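PDB 5U5N: HTPA Reductase, which probably catalyses the NAD(P)H-dependent reduction of 4-hydroxy-tetrahydrodipicolinate to tetrahydrodipicolinate, a step of lysine biosynthesis through diaminopimelate. Local coordinates for residues A4-V9 / R30-S35; P73-V78 / Q96-V101; L156-S161 / L185-E190; E160-T165 / A216-K221. All blocks are in the same frame, centred on the assembly; numbering follows the deposited sequence.

Contact 1: residues A4-V9 / R30-S35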
loop_
_atom_site.group_PDB
_atom_site.type_symbol
_atom_site.label_atom_id
_atom_site.label_comp_id
_atom_site.label_asym_id
_atom_site.label_seq_id
_atom_site.Cartn_x
_atom_site.Cartn_y
_atom_site.Cartn_z
ATOM N N ALA A 4 -14.106 -21.238 18.514
ATOM C CA ALA A 4 -15.066 -20.446 17.787
ATOM C C ALA A 4 -16.426 -21.154 17.732
ATOM O O ALA A 4 -16.520 -22.360 17.871
ATOM C CB ALA A 4 -14.549 -20.236 16.394
ATOM N N ALA A 5 -17.471 -20.398 17.446
ATOM C CA ALA A 5 -18.803 -20.944 17.165
ATOM C C ALA A 5 -18.775 -21.966 16.022
ATOM O O ALA A 5 -17.989 -21.836 15.082
ATOM C CB ALA A 5 -19.733 -19.793 16.809
ATOM N N PRO A 6 -19.645 -22.977 16.075
ATOM C CA PRO A 6 -19.808 -23.843 14.906
ATOM C C PRO A 6 -20.486 -23.104 13.744
ATOM O O PRO A 6 -21.174 -22.132 13.963
ATOM C CB PRO A 6 -20.699 -24.963 15.444
ATOM C CG PRO A 6 -21.543 -24.300 16.460
ATOM C CD PRO A 6 -20.643 -23.290 17.116
ATOM N N VAL A 7 -20.243 -23.537 12.518
ATOM C CA VAL A 7 -20.782 -22.841 11.361
ATOM C C VAL A 7 -21.700 -23.743 10.517
ATOM O O VAL A 7 -21.394 -24.908 10.290
ATOM C CB VAL A 7 -19.708 -22.221 10.430
ATOM C CG1 VAL A 7 -18.984 -21.140 11.165
ATOM C CG2 VAL A 7 -18.707 -23.227 9.897
ATOM N N MET A 8 -22.788 -23.144 10.020
ATOM C CA MET A 8 -23.682 -23.795 9.074
ATOM C C MET A 8 -23.473 -23.062 7.786
ATOM O O MET A 8 -23.708 -21.856 7.712
ATOM C CB MET A 8 -25.135 -23.689 9.549
ATOM C CG MET A 8 -26.192 -24.295 8.616
ATOM S SD MET A 8 -27.838 -23.856 9.209
ATOM C CE MET A 8 -28.892 -25.010 8.299
ATOM N N VAL A 9 -23.037 -23.783 6.762
ATOM C CA VAL A 9 -22.832 -23.193 5.438
ATOM C C VAL A 9 -24.000 -23.529 4.534
ATOM O O VAL A 9 -24.181 -24.688 4.197
ATOM C CB VAL A 9 -21.512 -23.692 4.796
ATOM C CG1 VAL A 9 -21.303 -23.066 3.447
ATOM C CG2 VAL A 9 -20.337 -23.437 5.729
ATOM N N ARG A 30 -15.784 -26.224 13.581
ATOM C CA ARG A 30 -16.831 -27.228 13.599
ATOM C C ARG A 30 -17.959 -26.897 12.574
ATOM O O ARG A 30 -18.650 -25.893 12.697
ATOM C CB ARG A 30 -17.407 -27.269 14.986
ATOM C CG ARG A 30 -18.375 -28.390 15.162
ATOM C CD ARG A 30 -18.693 -28.428 16.605
ATOM N NE ARG A 30 -19.178 -29.734 16.985
ATOM C CZ ARG A 30 -19.598 -30.006 18.195
ATOM N NH1 ARG A 30 -19.588 -29.064 19.146
ATOM N NH2 ARG A 30 -20.009 -31.225 18.458
ATOM N N LEU A 31 -18.109 -27.764 11.576
ATOM C CA LEU A 31 -19.133 -27.669 10.552
ATOM C C LEU A 31 -20.390 -28.422 11.003
ATOM O O LEU A 31 -20.373 -29.657 11.180
ATOM C CB LEU A 31 -18.625 -28.271 9.224
ATOM C CG LEU A 31 -19.564 -28.239 8.023
ATOM C CD1 LEU A 31 -19.782 -26.826 7.535
ATOM C CD2 LEU A 31 -19.077 -29.100 6.889
ATOM N N VAL A 32 -21.487 -27.681 11.134
ATOM C CA VAL A 32 -22.789 -28.246 11.489
ATOM C C VAL A 32 -23.188 -29.157 10.320
ATOM O O VAL A 32 -23.142 -28.723 9.180
ATOM C CB VAL A 32 -23.806 -27.110 11.720
ATOM C CG1 VAL A 32 -25.208 -27.667 11.882
ATOM C CG2 VAL A 32 -23.428 -26.306 12.949
ATOM N N PRO A 33 -23.544 -30.446 10.579
ATOM C CA PRO A 33 -23.798 -31.348 9.461
ATOM C C PRO A 33 -25.226 -31.229 8.892
ATOM O O PRO A 33 -25.859 -32.245 8.549
ATOM C CB PRO A 33 -23.561 -32.711 10.093
ATOM C CG PRO A 33 -24.113 -32.540 11.457
ATOM C CD PRO A 33 -23.738 -31.142 11.867
ATOM N N LEU A 34 -25.709 -29.994 8.770
ATOM C CA LEU A 34 -26.945 -29.655 8.058
ATOM C C LEU A 34 -26.706 -28.441 7.205
ATOM O O LEU A 34 -25.967 -27.564 7.587
ATOM C CB LEU A 34 -28.077 -29.379 9.039
ATOM C CG LEU A 34 -28.591 -30.607 9.780
ATOM C CD1 LEU A 34 -29.180 -30.244 11.109
ATOM C CD2 LEU A 34 -29.627 -31.310 8.956
ATOM N N SER A 35 -27.304 -28.423 6.028
ATOM C CA SER A 35 -27.222 -27.319 5.100
ATOM C C SER A 35 -28.567 -27.157 4.395
ATOM O O SER A 35 -29.401 -28.080 4.384
ATOM C CB SER A 35 -26.105 -27.589 4.088
ATOM O OG SER A 35 -25.849 -26.442 3.275
HETATM O O HOH W 1 -16.108 -23.842 15.491
HETATM O O HOH W 2 -23.300 -26.674 7.245
#

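Contact 2: residues P73-V78 / Q96-V101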
loop_
_atom_site.group_PDB
_atom_site.type_symbol
_atom_site.label_atom_id
_atom_site.label_comp_id
_atom_site.label_asym_id
_atom_site.label_seq_id
_atom_site.Cartn_x
_atom_site.Cartn_y
_atom_site.Cartn_z
ATOM N N PRO A 73 -26.363 -24.386 19.672
ATOM C CA PRO A 73 -26.965 -23.084 19.990
ATOM C C PRO A 73 -26.131 -21.872 19.536
ATOM O O PRO A 73 -26.695 -20.846 19.226
ATOM C CB PRO A 73 -27.062 -23.092 21.523
ATOM C CG PRO A 73 -26.889 -24.500 21.941
ATOM C CD PRO A 73 -26.097 -25.188 20.879
ATOM N N ASN A 74 -24.810 -22.007 19.494
ATOM C CA ASN A 74 -23.930 -20.895 19.152
ATOM C C ASN A 74 -23.626 -20.788 17.676
ATOM O O ASN A 74 -22.702 -20.049 17.296
ATOM C CB ASN A 74 -22.628 -21.018 19.935
ATOM C CG ASN A 74 -22.868 -21.117 21.408
ATOM O OD1 ASN A 74 -23.714 -20.401 21.971
ATOM N ND2 ASN A 74 -22.153 -22.039 22.054
ATOM N N VAL A 75 -24.388 -21.495 16.842
ATOM C CA VAL A 75 -24.144 -21.532 15.420
ATOM C C VAL A 75 -24.125 -20.132 14.799
ATOM O O VAL A 75 -24.885 -19.253 15.211
ATOM C CB VAL A 75 -25.183 -22.396 14.676
ATOM C CG1 VAL A 75 -26.559 -21.771 14.750
ATOM C CG2 VAL A 75 -24.754 -22.623 13.232
ATOM N N ILE A 76 -23.228 -19.961 13.832
ATOM C CA ILE A 76 -23.200 -18.816 12.956
ATOM C C ILE A 76 -23.455 -19.358 11.588
ATOM O O ILE A 76 -22.831 -20.328 11.198
ATOM C CB ILE A 76 -21.793 -18.138 12.980
ATOM C CG1 ILE A 76 -21.602 -17.439 14.315
ATOM C CG2 ILE A 76 -21.647 -17.162 11.811
ATOM C CD1 ILE A 76 -20.209 -16.922 14.577
ATOM N N VAL A 77 -24.326 -18.712 10.851
ATOM C CA VAL A 77 -24.648 -19.119 9.492
ATOM C C VAL A 77 -23.756 -18.369 8.500
ATOM O O VAL A 77 -23.554 -17.178 8.635
ATOM C CB VAL A 77 -26.115 -18.846 9.166
ATOM C CG1 VAL A 77 -26.413 -19.163 7.711
ATOM C CG2 VAL A 77 -27.034 -19.645 10.091
ATOM N N VAL A 78 -23.231 -19.096 7.520
ATOM C CA VAL A 78 -22.553 -18.534 6.381
ATOM C C VAL A 78 -23.420 -18.740 5.151
ATOM O O VAL A 78 -23.730 -19.908 4.815
ATOM C CB VAL A 78 -21.229 -19.257 6.172
ATOM C CG1 VAL A 78 -20.571 -18.785 4.898
ATOM C CG2 VAL A 78 -20.302 -18.990 7.366
ATOM N N GLN A 96 -35.201 -15.327 13.234
ATOM C CA GLN A 96 -34.760 -16.450 14.094
ATOM C C GLN A 96 -33.600 -16.125 15.062
ATOM O O GLN A 96 -33.157 -17.000 15.807
ATOM C CB GLN A 96 -34.303 -17.642 13.213
ATOM C CG GLN A 96 -35.314 -18.165 12.189
ATOM C CD GLN A 96 -36.394 -19.055 12.777
ATOM O OE1 GLN A 96 -36.204 -19.681 13.813
ATOM N NE2 GLN A 96 -37.550 -19.089 12.121
ATOM N N GLY A 97 -33.074 -14.902 15.031
ATOM C CA GLY A 97 -31.923 -14.542 15.840
ATOM C C GLY A 97 -30.640 -15.274 15.474
ATOM O O GLY A 97 -29.795 -15.458 16.330
ATOM N N LEU A 98 -30.490 -15.719 14.225
ATOM C CA LEU A 98 -29.301 -16.470 13.853
ATOM C C LEU A 98 -28.218 -15.473 13.371
ATOM O O LEU A 98 -28.433 -14.745 12.383
ATOM C CB LEU A 98 -29.581 -17.461 12.738
ATOM C CG LEU A 98 -30.330 -18.746 13.109
ATOM C CD1 LEU A 98 -30.700 -19.476 11.817
ATOM C CD2 LEU A 98 -29.504 -19.639 14.050
ATOM N N PRO A 99 -27.052 -15.446 14.047
ATOM C CA PRO A 99 -25.982 -14.588 13.502
ATOM C C PRO A 99 -25.499 -15.097 12.160
ATOM O O PRO A 99 -25.436 -16.294 11.972
ATOM C CB PRO A 99 -24.866 -14.666 14.562
ATOM C CG PRO A 99 -25.189 -15.837 15.408
ATOM C CD PRO A 99 -26.667 -16.083 15.312
ATOM N N PHE A 100 -25.185 -14.198 11.228
ATOM C CA PHE A 100 -24.781 -14.630 9.904
ATOM C C PHE A 100 -23.680 -13.817 9.229
ATOM O O PHE A 100 -23.541 -12.623 9.446
ATOM C CB PHE A 100 -26.001 -14.749 8.958
ATOM C CG PHE A 100 -26.664 -13.452 8.618
ATOM C CD1 PHE A 100 -27.580 -12.890 9.469
ATOM C CD2 PHE A 100 -26.373 -12.803 7.419
ATOM C CE1 PHE A 100 -28.191 -11.695 9.157
ATOM C CE2 PHE A 100 -26.956 -11.594 7.099
ATOM C CZ PHE A 100 -27.875 -11.041 7.969
ATOM N N VAL A 101 -22.951 -14.514 8.365
ATOM C CA VAL A 101 -22.014 -13.940 7.448
ATOM C C VAL A 101 -22.574 -14.115 6.041
ATOM O O VAL A 101 -22.643 -15.238 5.547
ATOM C CB VAL A 101 -20.658 -14.649 7.576
ATOM C CG1 VAL A 101 -19.665 -14.082 6.559
ATOM C CG2 VAL A 101 -20.139 -14.502 9.002
#

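Contact 3: residues L156-S161 / L185-E190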
loop_
_atom_site.group_PDB
_atom_site.type_symbol
_atom_site.label_atom_id
_atom_site.label_comp_id
_atom_site.label_asym_id
_atom_site.label_seq_id
_atom_site.Cartn_x
_atom_site.Cartn_y
_atom_site.Cartn_z
ATOM N N LEU A 156 -1.043 6.954 -15.589
ATOM C CA LEU A 156 -1.609 5.715 -15.082
ATOM C C LEU A 156 -2.075 4.810 -16.216
ATOM O O LEU A 156 -2.807 5.250 -17.124
ATOM C CB LEU A 156 -2.810 6.006 -14.168
ATOM C CG LEU A 156 -3.586 4.812 -13.594
ATOM C CD1 LEU A 156 -2.679 3.929 -12.737
ATOM C CD2 LEU A 156 -4.774 5.304 -12.796
ATOM N N GLN A 157 -1.679 3.533 -16.144
ATOM C CA GLN A 157 -2.301 2.475 -16.933
ATOM C C GLN A 157 -2.819 1.442 -15.960
ATOM O O GLN A 157 -2.166 1.131 -14.946
ATOM C CB GLN A 157 -1.317 1.781 -17.841
ATOM C CG GLN A 157 -0.633 2.661 -18.865
ATOM C CD GLN A 157 0.738 2.119 -19.215
ATOM O OE1 GLN A 157 0.939 1.611 -20.307
ATOM N NE2 GLN A 157 1.663 2.155 -18.256
ATOM N N VAL A 158 -3.978 0.885 -16.269
ATOM C CA VAL A 158 -4.592 -0.143 -15.462
ATOM C C VAL A 158 -5.001 -1.262 -16.398
ATOM O O VAL A 158 -5.629 -1.035 -17.413
ATOM C CB VAL A 158 -5.811 0.371 -14.696
ATOM C CG1 VAL A 158 -6.382 -0.734 -13.840
ATOM C CG2 VAL A 158 -5.447 1.573 -13.838
ATOM N N THR A 159 -4.546 -2.461 -16.060
ATOM C CA THR A 159 -4.856 -3.661 -16.794
ATOM C C THR A 159 -5.475 -4.656 -15.807
ATOM O O THR A 159 -5.101 -4.703 -14.613
ATOM C CB THR A 159 -3.589 -4.249 -17.446
ATOM O OG1 THR A 159 -2.948 -3.269 -18.255
ATOM C CG2 THR A 159 -3.937 -5.387 -18.381
ATOM N N GLU A 160 -6.457 -5.406 -16.296
ATOM C CA GLU A 160 -7.053 -6.455 -15.493
ATOM C C GLU A 160 -7.657 -7.573 -16.320
ATOM O O GLU A 160 -8.132 -7.359 -17.428
ATOM C CB GLU A 160 -8.120 -5.893 -14.519
ATOM C CG GLU A 160 -9.369 -5.235 -15.164
ATOM C CD GLU A 160 -10.647 -6.083 -15.034
ATOM O OE1 GLU A 160 -10.775 -7.120 -15.744
ATOM O OE2 GLU A 160 -11.535 -5.741 -14.208
ATOM N N SER A 161 -7.607 -8.761 -15.742
ATOM C CA SER A 161 -8.053 -9.964 -16.366
ATOM C C SER A 161 -9.053 -10.701 -15.460
ATOM O O SER A 161 -8.874 -10.811 -14.259
ATOM C CB SER A 161 -6.863 -10.850 -16.689
ATOM O OG SER A 161 -7.306 -12.045 -17.281
ATOM N N LEU A 185 -3.855 11.431 -10.435
ATOM C CA LEU A 185 -3.887 10.774 -11.743
ATOM C C LEU A 185 -5.215 11.106 -12.449
ATOM O O LEU A 185 -6.248 11.279 -11.813
ATOM C CB LEU A 185 -3.623 9.286 -11.595
ATOM C CG LEU A 185 -2.152 9.100 -11.085
ATOM C CD1 LEU A 185 -1.981 8.169 -9.911
ATOM C CD2 LEU A 185 -1.211 8.742 -12.226
ATOM N N ASP A 186 -5.125 11.275 -13.753
ATOM C CA ASP A 186 -6.226 11.803 -14.572
ATOM C C ASP A 186 -6.426 10.647 -15.511
ATOM O O ASP A 186 -5.543 10.320 -16.292
ATOM C CB ASP A 186 -5.820 13.123 -15.288
ATOM C CG ASP A 186 -5.404 14.243 -14.269
ATOM O OD1 ASP A 186 -6.203 14.434 -13.339
ATOM O OD2 ASP A 186 -4.258 14.821 -14.293
ATOM N N PHE A 187 -7.567 9.975 -15.400
ATOM C CA PHE A 187 -7.720 8.637 -15.989
ATOM C C PHE A 187 -9.200 8.305 -15.930
ATOM O O PHE A 187 -9.780 8.292 -14.850
ATOM C CB PHE A 187 -6.895 7.632 -15.176
ATOM C CG PHE A 187 -6.879 6.232 -15.712
ATOM C CD1 PHE A 187 -7.840 5.298 -15.306
ATOM C CD2 PHE A 187 -5.888 5.814 -16.582
ATOM C CE1 PHE A 187 -7.787 3.978 -15.755
ATOM C CE2 PHE A 187 -5.850 4.504 -17.053
ATOM C CZ PHE A 187 -6.783 3.572 -16.621
ATOM N N LYS A 188 -9.801 8.065 -17.085
ATOM C CA LYS A 188 -11.204 7.645 -17.156
ATOM C C LYS A 188 -11.321 6.136 -16.973
ATOM O O LYS A 188 -10.444 5.386 -17.386
ATOM C CB LYS A 188 -11.808 8.011 -18.513
ATOM C CG LYS A 188 -11.722 9.473 -18.908
ATOM C CD LYS A 188 -11.981 9.620 -20.411
ATOM C CE LYS A 188 -10.712 9.267 -21.220
ATOM N NZ LYS A 188 -11.030 8.784 -22.599
ATOM N N ASP A 189 -12.455 5.706 -16.424
ATOM C CA ASP A 189 -12.767 4.282 -16.243
ATOM C C ASP A 189 -12.635 3.475 -17.534
ATOM O O ASP A 189 -12.139 2.367 -17.506
ATOM C CB ASP A 189 -14.163 4.127 -15.641
ATOM C CG ASP A 189 -14.244 4.623 -14.195
ATOM O OD1 ASP A 189 -13.206 4.601 -13.489
ATOM O OD2 ASP A 189 -15.340 5.033 -13.753
ATOM N N GLU A 190 -13.005 4.065 -18.657
ATOM C CA GLU A 190 -12.940 3.404 -19.972
ATOM C C GLU A 190 -11.520 3.011 -20.407
ATOM O O GLU A 190 -11.330 2.055 -21.174
ATOM C CB GLU A 190 -13.670 4.202 -21.105
ATOM C CG GLU A 190 -14.143 5.684 -20.922
ATOM C CD GLU A 190 -15.418 5.879 -20.053
ATOM O OE1 GLU A 190 -15.208 6.089 -18.836
ATOM O OE2 GLU A 190 -16.624 5.818 -20.539
HETATM O O HOH W 3 -2.593 8.816 -17.101
#

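Contact 4: residues E160-T165 / A216-K221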
loop_
_atom_site.group_PDB
_atom_site.type_symbol
_atom_site.label_atom_id
_atom_site.label_comp_id
_atom_site.label_asym_id
_atom_site.label_seq_id
_atom_site.Cartn_x
_atom_site.Cartn_y
_atom_site.Cartn_z
ATOM N N GLU A 160 -6.457 -5.406 -16.296
ATOM C CA GLU A 160 -7.053 -6.455 -15.493
ATOM C C GLU A 160 -7.657 -7.573 -16.320
ATOM O O GLU A 160 -8.132 -7.359 -17.428
ATOM C CB GLU A 160 -8.120 -5.893 -14.519
ATOM C CG GLU A 160 -9.369 -5.235 -15.164
ATOM C CD GLU A 160 -10.647 -6.083 -15.034
ATOM O OE1 GLU A 160 -10.775 -7.120 -15.744
ATOM O OE2 GLU A 160 -11.535 -5.741 -14.208
ATOM N N SER A 161 -7.607 -8.761 -15.742
ATOM C CA SER A 161 -8.053 -9.964 -16.366
ATOM C C SER A 161 -9.053 -10.701 -15.460
ATOM O O SER A 161 -8.874 -10.811 -14.259
ATOM C CB SER A 161 -6.863 -10.850 -16.689
ATOM O OG SER A 161 -7.306 -12.045 -17.281
ATOM N N HIS A 162 -10.105 -11.187 -16.095
ATOM C CA HIS A 162 -11.223 -11.924 -15.466
ATOM C C HIS A 162 -11.712 -12.867 -16.555
ATOM O O HIS A 162 -11.380 -12.664 -17.736
ATOM C CB HIS A 162 -12.370 -10.994 -15.088
ATOM C CG HIS A 162 -12.174 -10.272 -13.793
ATOM N ND1 HIS A 162 -11.486 -9.081 -13.696
ATOM C CD2 HIS A 162 -12.586 -10.566 -12.537
ATOM C CE1 HIS A 162 -11.480 -8.676 -12.435
ATOM N NE2 HIS A 162 -12.137 -9.561 -11.712
ATOM N N GLN A 163 -12.500 -13.876 -16.170
ATOM C CA GLN A 163 -13.160 -14.754 -17.152
ATOM C C GLN A 163 -13.868 -13.872 -18.214
ATOM O O GLN A 163 -14.405 -12.775 -17.905
ATOM C CB GLN A 163 -14.173 -15.711 -16.493
ATOM N N SER A 164 -13.795 -14.329 -19.467
ATOM C CA SER A 164 -14.531 -13.756 -20.599
ATOM C C SER A 164 -16.030 -13.472 -20.344
ATOM O O SER A 164 -16.693 -14.182 -19.566
ATOM C CB SER A 164 -14.445 -14.716 -21.810
ATOM O OG SER A 164 -13.119 -14.834 -22.317
ATOM N N THR A 165 -16.519 -12.396 -20.978
ATOM C CA THR A 165 -17.851 -11.800 -20.775
ATOM C C THR A 165 -17.916 -10.761 -19.625
ATOM O O THR A 165 -18.895 -10.039 -19.572
ATOM C CB THR A 165 -19.065 -12.836 -20.731
ATOM O OG1 THR A 165 -19.166 -13.475 -19.450
ATOM C CG2 THR A 165 -18.980 -13.903 -21.866
ATOM N N ALA A 216 -9.049 -13.267 -11.005
ATOM C CA ALA A 216 -9.121 -11.807 -10.971
ATOM C C ALA A 216 -7.721 -11.197 -10.778
ATOM O O ALA A 216 -7.187 -11.105 -9.648
ATOM C CB ALA A 216 -10.086 -11.336 -9.905
ATOM N N PHE A 217 -7.110 -10.846 -11.909
ATOM C CA PHE A 217 -5.750 -10.318 -11.963
ATOM C C PHE A 217 -5.868 -8.854 -12.301
ATOM O O PHE A 217 -6.538 -8.494 -13.293
ATOM C CB PHE A 217 -4.930 -11.031 -13.041
ATOM C CG PHE A 217 -4.363 -12.392 -12.620
ATOM C CD1 PHE A 217 -5.117 -13.314 -11.854
ATOM C CD2 PHE A 217 -3.100 -12.794 -13.063
ATOM C CE1 PHE A 217 -4.594 -14.554 -11.512
ATOM C CE2 PHE A 217 -2.583 -14.026 -12.719
ATOM C CZ PHE A 217 -3.328 -14.908 -11.943
ATOM N N HIS A 218 -5.250 -8.010 -11.472
ATOM C CA HIS A 218 -5.166 -6.570 -11.677
ATOM C C HIS A 218 -3.686 -6.089 -11.653
ATOM O O HIS A 218 -2.890 -6.580 -10.860
ATOM C CB HIS A 218 -5.893 -5.847 -10.552
ATOM C CG HIS A 218 -7.312 -6.280 -10.351
ATOM N ND1 HIS A 218 -7.642 -7.445 -9.705
ATOM C CD2 HIS A 218 -8.480 -5.698 -10.708
ATOM C CE1 HIS A 218 -8.958 -7.568 -9.682
ATOM N NE2 HIS A 218 -9.491 -6.520 -10.286
ATOM N N THR A 219 -3.374 -5.140 -12.529
ATOM C CA THR A 219 -2.073 -4.489 -12.641
ATOM C C THR A 219 -2.305 -2.984 -12.789
ATOM O O THR A 219 -3.037 -2.552 -13.698
ATOM C CB THR A 219 -1.306 -4.969 -13.889
ATOM O OG1 THR A 219 -1.064 -6.375 -13.801
ATOM C CG2 THR A 219 0.055 -4.260 -14.011
ATOM N N TYR A 220 -1.691 -2.195 -11.912
ATOM C CA TYR A 220 -1.726 -0.744 -11.948
ATOM C C TYR A 220 -0.281 -0.251 -12.157
ATOM O O TYR A 220 0.622 -0.615 -11.369
ATOM C CB TYR A 220 -2.273 -0.181 -10.636
ATOM C CG TYR A 220 -3.541 -0.836 -10.137
ATOM C CD1 TYR A 220 -3.509 -2.023 -9.417
ATOM C CD2 TYR A 220 -4.793 -0.264 -10.394
ATOM C CE1 TYR A 220 -4.684 -2.627 -8.972
ATOM C CE2 TYR A 220 -5.974 -0.871 -9.951
ATOM C CZ TYR A 220 -5.900 -2.040 -9.244
ATOM O OH TYR A 220 -7.047 -2.629 -8.812
ATOM N N LYS A 221 -0.050 0.514 -13.224
ATOM C CA LYS A 221 1.275 1.081 -13.471
ATOM C C LYS A 221 1.212 2.594 -13.456
ATOM O O LYS A 221 0.355 3.188 -14.097
ATOM C CB LYS A 221 1.836 0.654 -14.804
ATOM C CG LYS A 221 1.596 -0.784 -15.147
ATOM C CD LYS A 221 2.334 -1.108 -16.434
ATOM C CE LYS A 221 2.027 -2.510 -16.954
ATOM N NZ LYS A 221 3.273 -3.047 -17.618
#

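Contact 1: residues A4-V9 / R30-S35
Ser35 OG gives its proton to Val9 O at 2.6 Å, approaching in the plane of that carbonyl, and the same hydroxyl is hydrogen-bonded to the backbone N of Cys12. The serine can make the reach because OG stands anti to its own backbone N (chi1 -171°). With an alanine here, Val9 O is likely to lose this donor and Cys12 N this partner, close to Asp11, which binds NAD. Further back along the chains the backbones bridge once, at Val7 and Leu31: Val7 N donates to Arg30 O at 2.8 Å, and Val32 N returns a bond to Val7 O. Beyond this bridge the chains part and a water spans the gap, taking the N-H of Val9 at 2.9 Å while donating to the carbonyls of Val32 and Leu34.

The apolar side chains fit around this bridge. CD1 of Leu31 lies 3.9 Å from Val9 CG2, the two side chains crossing at about a right angle. On Pro6, CB meets CG2 of Val32 and the aliphatic part of Arg30. Met8, extended beyond CG, runs past the 30-35 segment with its CG 3.4 Å from Leu34 O.

Strand 7-10 is thus held between two neighbours, bonding on its other side to strand 76-79. Helix 15-27 packs on Val9 and Leu31, helix 61-71 on Met8, Val32 and Leu34, and strand 51-57 runs beside Ser35.

Contact 2: residues P73-V78 / Q96-V101
Leu98, just after the Gly97 whose Schellman motif ends helix 86-95, meets segment 73-78 with both ends of its fork: CD2 touches Val75 CG1 at 3.7 Å and CD1 reaches Val77 CG2. Val75 offers its methyl by keeping CG1 in the notch between backbone N and carbonyl carbon (chi1 66°), with CG2 anti to N. Pro99 follows, its ring laid across Ile76 at about a right angle, with CG 3.4 Å from Val75 O and 4.1 Å from Ile76 CG1. Its carbonyl accepts the N-H of Val77 at 2.9 Å. At Phe100 only the root of the side chain takes part: CB packs on Val77 CB, while the ring leads away to meet that of Tyr93. Val101 closes the ladder, its N donating to Val77 O at 2.7 Å and its CG2 meeting Ile76 CG2 at 4.2 Å. Val77 therefore uses both its N-H and its C=O toward the same neighbour, as the middle residue of a parallel pairing does. Strand 76-79, helix 86-95 and strand 100-102 make a beta-alpha-beta unit in the parallel sheet of the Rossmann-type nucleotide-binding domain.

Contact 3: residues L156-S161 / L185-E190
This is apolar packing of a loop against a strand: Leu185 and Phe187, between helix 171-182 and strand 193-195, lie on Leu156 and Val158 of strand 155-162, with no direct hydrogen bond across. The Phe187 ring is the main piece. CD2 of Leu156 sits over one of its faces, 4.0 Å from the centroid and offset toward the rim, a CH-pi contact in which the two side chains cross at about a right angle. Farther along the strand, Val158 CG2 comes obliquely to Phe187 CZ at 3.7 Å. With CG trans to the backbone N (chi1 -176°), the ring is carried out from the loop to the strand. Leu185 takes Leu156 at its base, its CD2 resting on Leu156 CB at 3.7 Å. A water accepts the N-H of Leu156 at 2.9 Å and donates only a weak bond to Asp186 O. Were the ring cut back to an alanine, a gap would probably open beside Leu156 CD2 and Val158 CG2, leaving the loop tied to the strand chiefly through Leu185. Helix 171-182 packs on three of these residues, Leu180 against Leu156 and Leu185, Ile177 against Val158, while its Arg181 bonds Phe187 O and forms a salt bridge with Asp189.

Contact 4: residues E160-T165 / A216-K221
His162 turns one face of its imidazole to Ala216, whose CA lies 4.0 Å from the ring centroid in a CH-pi contact offset toward the rim. Ala216 CB comes closer to the ring's NE2, at 3.3 Å. The edge of the same ring meets a second histidine, with CE1 of His162 3.6 Å from His218 NE2 and the two planes at 82° to each other, an oblique meeting. That NE2 is hydrogen-bonded to Ser170 OG, and the His218 ring stacks on His235.

The tilt of the His162 ring is fixed from its own strand. ND1 donates to Glu160 OE1 at 2.9 Å, with the acceptor close to the imidazole plane but the donor standing above the carboxylate plane, 49° out of it. Glu160 bends back to offer this oxygen: its CG lies between backbone N and carbonyl carbon (chi1 64°). OE1 also forms a salt bridge with Arg196, and OE2 takes the N-H of Ser170, so both carboxylate oxygens are engaged.

Beneath the side chains runs an antiparallel ladder of strands 155-162 and 215-223, the central pair of the mixed sheet in the C-terminal domain. Ser161 and Phe217 form its hydrogen-bonded pair, Ser161 N to Phe217 O at 2.7 Å and Phe217 N to Ser161 O at 2.9 Å. Glu160 and His218 make the non-hydrogen-bonded pair next to it, Glu160 CB 3.8 Å from His218 CD2. Ser161 and Phe217 point to the other face, meeting at their CB atoms, and Ser161 OG bonds to His215 NE2.

In the fold
The four contacts fall into two pairs, on opposite sides of the chain's centre. Contacts 1 and 2 come first along the chain, one closing before the other opens, with centres about 9 Å apart; they join through strands 7-10 and 76-79, neighbours in the parallel sheet of the N-terminal, NAD-binding part. Contacts 3 and 4 follow in the C-terminal part, centres about 11 Å apart, both using strand 155-162 and sharing Glu160 and Ser161, with strand 215-223 alongside. Between the pairs the centres lie about 34 to 42 Å apart, and no atoms touch. One pair therefore belongs to the nucleotide-binding domain, the other to the mixed-sheet C-terminal domain.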